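Local coordinates for protein smoothened (PDB 5KZZ) that relays Hedgehog signals as a cholesterol-activated membrane receptor, probably G protein-coupled, and is represented here by its extracellular cysteine-rich domain, at residues 41-44 and 45-49; 90-93 and 94-97. All blocks are in the same frame, centred on the assembly; numbering follows the deposited sequence. Where two conformers were deposited one is given.

Both contacts are local, each a single run of chain within the Fz cysteine-rich domain, and they sit on opposite sides of its centre, about 23 Å apart between centres. Contact 1 (41-44 with 45-49) is a surface feature where a loop enters helix 45-55; serine hydroxyls and carboxylates dominate, and a zinc ion is held by D46 on the first turn of the helix. Contact 2 (90-93 with 94-97) is partly buried and lies wholly on helix 90-97, where an amide pair and threonine hydroxyls supplement the backbone bonds and a disulfide ties the helix down. Helix 62-76 is common ground: Y76 meets contact 1 and L71 meets contact 2.

Contact 1. Residues 41-44 and 45-49; sequences DSSS and QDEVH. With ZN (zinc ion), chain E.
S44 OG takes the N-H of E47 at 3.0 Å in a fairly straight bond (164°). The hydroxyl gets there because chi1 of 67° sets it between the backbone N and the carbonyl carbon. In one of the two E47 conformers, and so with less certainty, the backbone N of S43 donates to OE1 of E47 over 2.8 Å. It meets OE1 on the anti side, 35° out of the carboxylate plane; S43 OG comes up to the same oxygen, a weak contact whose proton has another acceptor within reach. The S44 bond is an N-cap: it closes the first turn of helix 45-55, whose regular pattern begins with V48 N bonding to S44 O at 3.0 Å. On the same turn, D46 OD1 binds zinc at 2.0 Å while D46 OD2 stays 3.1 Å from the metal, so the carboxylate is monodentate. K20 NZ and two waters complete the site; the lysine amine is presumably neutral there. Further back, S42 OG donates to D41 OD1 from above the carboxylate plane, and D41 OD2 bonds to Y76. Where the loop meets the helix, S42 CB rests 3.7 Å from V48 CG2, and both residues touch Y76 of helix 62-76.

Contact 2. Residues 90-93 and 94-97; sequences QGLC and QTTR
Q94 NE2 donates to Q90 OE1 one turn back, at 2.8 Å and almost perfectly straight (176°). The N-H runs in the carbonyl plane of Q90 onto a lone pair, and OE1 in turn lies in the amide plane of Q94, although the two amides are turned 83° against each other. Donors converge on the carbonyl oxygen of L92: T95 OG1 at 2.9 Å, T96 N, the regular helical donor, at 3.2 Å and, in one of its two conformers and so with less certainty, T96 OG1 at 2.7 Å. T95 OG1 reaches back with chi1 at 69°, which also brings its CG2 tightly against G91 O. Such threonine bonds to a carbonyl three or four residues earlier are familiar within helices, and here they add to the backbone bonds of helix 90-97 of the Fz cysteine-rich domain. The L92 and T96 side chains run alongside one another in the same direction, and both pack on L71 of helix 62-76. Further out, Q90 NE2 is held by the carbonyl oxygens of F120 and C115, C93 is in disulfide linkage to C115, and R97 NH1 bonds to L113 O. At the start of the helix, G91 N donates to E127, a carboxylate that with E122 binds another zinc ion.

Contact 1. Residues 41-44 and 45-49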
loop_
_atom_site.group_PDB
_atom_site.type_symbol
_atom_site.label_atom_id
_atom_site.label_comp_id
_atom_site.label_asym_id
_atom_site.label_seq_id
_atom_site.Cartn_x
_atom_site.Cartn_y
_atom_site.Cartn_z
ATOM N N ASP A 41 -6.339 3.966 8.283
ATOM C CA ASP A 41 -5.808 4.460 9.546
ATOM C C ASP A 41 -5.200 5.861 9.460
ATOM O O ASP A 41 -4.620 6.329 10.435
ATOM C CB ASP A 41 -4.742 3.492 10.077
ATOM C CG ASP A 41 -3.533 3.380 9.148
ATOM O OD1 ASP A 41 -3.533 3.992 8.057
ATOM O OD2 ASP A 41 -2.591 2.646 9.491
ATOM N N SER A 42 -5.345 6.526 8.317
ATOM C CA SER A 42 -4.626 7.780 8.086
ATOM C C SER A 42 -5.519 8.861 7.505
ATOM O O SER A 42 -6.230 8.613 6.536
ATOM C CB SER A 42 -3.458 7.541 7.128
ATOM O OG SER A 42 -2.497 6.645 7.674
ATOM N N SER A 43 -5.465 10.077 8.046
ATOM C CA SER A 43 -6.375 11.110 7.553
ATOM C C SER A 43 -5.671 12.185 6.734
ATOM O O SER A 43 -6.302 13.149 6.318
ATOM C CB SER A 43 -7.127 11.768 8.709
ATOM O OG SER A 43 -6.209 12.322 9.621
ATOM N N SER A 44 -4.378 12.019 6.491
ATOM C CA SER A 44 -3.607 13.009 5.742
ATOM C C SER A 44 -2.318 12.355 5.295
ATOM O O SER A 44 -1.930 11.315 5.829
ATOM C CB SER A 44 -3.284 14.236 6.597
ATOM O OG SER A 44 -2.386 13.862 7.635
ATOM N N GLN A 45 -1.612 12.989 4.367
ATOM C CA GLN A 45 -0.305 12.464 3.994
ATOM C C GLN A 45 0.681 12.597 5.154
ATOM O O GLN A 45 1.606 11.798 5.271
ATOM C CB GLN A 45 0.237 13.159 2.749
ATOM C CG GLN A 45 -0.539 12.889 1.491
ATOM C CD GLN A 45 0.209 13.356 0.269
ATOM O OE1 GLN A 45 1.286 12.859 -0.022
ATOM N NE2 GLN A 45 -0.341 14.329 -0.440
ATOM N N ASP A 46 0.484 13.572 6.030
ATOM C CA ASP A 46 1.310 13.659 7.228
ATOM C C ASP A 46 1.158 12.416 8.095
ATOM O O ASP A 46 2.144 11.826 8.542
ATOM C CB ASP A 46 0.947 14.913 8.033
ATOM C CG ASP A 46 1.378 16.198 7.346
ATOM O OD1 ASP A 46 2.250 16.158 6.453
ATOM O OD2 ASP A 46 0.845 17.270 7.702
ATOM N N GLU A 47 -0.081 11.987 8.311
ATOM C CA GLU A 47 -0.320 10.775 9.092
ATOM C C GLU A 47 0.251 9.541 8.398
ATOM O O GLU A 47 0.819 8.669 9.045
ATOM C CB GLU A 47 -1.817 10.572 9.343
ATOM C CG GLU A 47 -2.405 11.466 10.390
ATOM C CD GLU A 47 -3.517 10.792 11.164
ATOM O OE1 GLU A 47 -4.230 9.927 10.609
ATOM O OE2 GLU A 47 -3.672 11.128 12.355
ATOM N N VAL A 48 0.090 9.457 7.077
ATOM C CA VAL A 48 0.657 8.353 6.308
ATOM C C VAL A 48 2.154 8.239 6.590
ATOM O O VAL A 48 2.666 7.149 6.835
ATOM C CB VAL A 48 0.422 8.541 4.793
ATOM C CG1 VAL A 48 1.394 7.680 3.994
ATOM C CG2 VAL A 48 -1.051 8.236 4.440
ATOM N N HIS A 49 2.860 9.366 6.546
ATOM C CA HIS A 49 4.298 9.356 6.721
ATOM C C HIS A 49 4.647 8.794 8.100
ATOM O O HIS A 49 5.591 8.011 8.266
ATOM C CB HIS A 49 4.839 10.763 6.537
ATOM C CG HIS A 49 6.324 10.830 6.395
ATOM N ND1 HIS A 49 7.000 10.307 5.312
ATOM C CD2 HIS A 49 7.264 11.371 7.201
ATOM C CE1 HIS A 49 8.299 10.531 5.456
ATOM N NE2 HIS A 49 8.487 11.182 6.594
HETATM ZN ZN ZN E . 2.775 17.671 5.293
HETATM O O HOH W 1 3.590 19.428 6.748
HETATM O O HOH W 2 1.450 17.430 3.536
#

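Contact 2. Residues 90-93 and 94-97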
loop_
_atom_site.group_PDB
_atom_site.type_symbol
_atom_site.label_atom_id
_atom_site.label_comp_id
_atom_site.label_asym_id
_atom_site.label_seq_id
_atom_site.Cartn_x
_atom_site.Cartn_y
_atom_site.Cartn_z
ATOM N N GLN A 90 -4.769 -8.471 -5.647
ATOM C CA GLN A 90 -4.869 -9.767 -5.010
ATOM C C GLN A 90 -3.518 -10.510 -5.087
ATOM O O GLN A 90 -3.075 -11.111 -4.104
ATOM C CB GLN A 90 -6.000 -10.568 -5.668
ATOM C CG GLN A 90 -6.169 -11.964 -5.144
ATOM C CD GLN A 90 -6.702 -12.049 -3.732
ATOM O OE1 GLN A 90 -6.571 -13.096 -3.103
ATOM N NE2 GLN A 90 -7.295 -10.957 -3.218
ATOM N N GLY A 91 -2.856 -10.453 -6.243
ATOM C CA GLY A 91 -1.604 -11.157 -6.426
ATOM C C GLY A 91 -0.528 -10.653 -5.494
ATOM O O GLY A 91 0.179 -11.439 -4.861
ATOM N N LEU A 92 -0.409 -9.342 -5.387
ATOM C CA LEU A 92 0.552 -8.767 -4.455
ATOM C C LEU A 92 0.268 -9.186 -3.009
ATOM O O LEU A 92 1.174 -9.550 -2.274
ATOM C CB LEU A 92 0.549 -7.253 -4.583
ATOM C CG LEU A 92 1.474 -6.499 -3.637
ATOM C CD1 LEU A 92 2.904 -6.965 -3.815
ATOM C CD2 LEU A 92 1.358 -5.013 -3.953
ATOM N N CYS A 93 -0.995 -9.159 -2.590
ATOM C CA CYS A 93 -1.335 -9.643 -1.251
ATOM C C CYS A 93 -0.963 -11.115 -1.037
ATOM O O CYS A 93 -0.368 -11.470 -0.018
ATOM C CB CYS A 93 -2.824 -9.450 -0.963
ATOM S SG CYS A 93 -3.316 -10.004 0.714
ATOM N N GLN A 94 -1.275 -11.978 -2.006
ATOM C CA GLN A 94 -1.056 -13.410 -1.776
ATOM C C GLN A 94 0.429 -13.737 -1.687
ATOM O O GLN A 94 0.836 -14.630 -0.951
ATOM C CB GLN A 94 -1.721 -14.266 -2.859
ATOM C CG GLN A 94 -3.235 -14.429 -2.637
ATOM C CD GLN A 94 -3.857 -15.567 -3.448
ATOM O OE1 GLN A 94 -3.214 -16.592 -3.719
ATOM N NE2 GLN A 94 -5.114 -15.393 -3.830
ATOM N N THR A 95 1.244 -13.009 -2.429
ATOM C CA THR A 95 2.670 -13.272 -2.368
ATOM C C THR A 95 3.248 -12.831 -1.039
ATOM O O THR A 95 4.140 -13.488 -0.500
ATOM C CB THR A 95 3.431 -12.563 -3.480
ATOM O OG1 THR A 95 3.414 -11.149 -3.252
ATOM C CG2 THR A 95 2.807 -12.861 -4.804
ATOM N N THR A 96 2.746 -11.720 -0.514
ATOM C CA THR A 96 3.290 -11.133 0.699
ATOM C C THR A 96 2.929 -11.965 1.929
ATOM O O THR A 96 3.669 -11.995 2.907
ATOM C CB THR A 96 2.791 -9.684 0.853
ATOM O OG1 THR A 96 3.050 -8.977 -0.368
ATOM C CG2 THR A 96 3.495 -8.982 1.993
ATOM N N ARG A 97 1.791 -12.642 1.852
ATOM C CA ARG A 97 1.276 -13.453 2.950
ATOM C C ARG A 97 2.246 -14.516 3.412
ATOM O O ARG A 97 2.264 -14.859 4.581
ATOM C CB ARG A 97 -0.031 -14.148 2.547
ATOM C CG ARG A 97 -1.287 -13.408 2.919
ATOM C CD ARG A 97 -2.453 -14.372 3.072
ATOM N NE ARG A 97 -2.582 -15.294 1.943
ATOM C CZ ARG A 97 -3.743 -15.778 1.505
ATOM N NH1 ARG A 97 -4.875 -15.409 2.088
ATOM N NH2 ARG A 97 -3.776 -16.615 0.474
#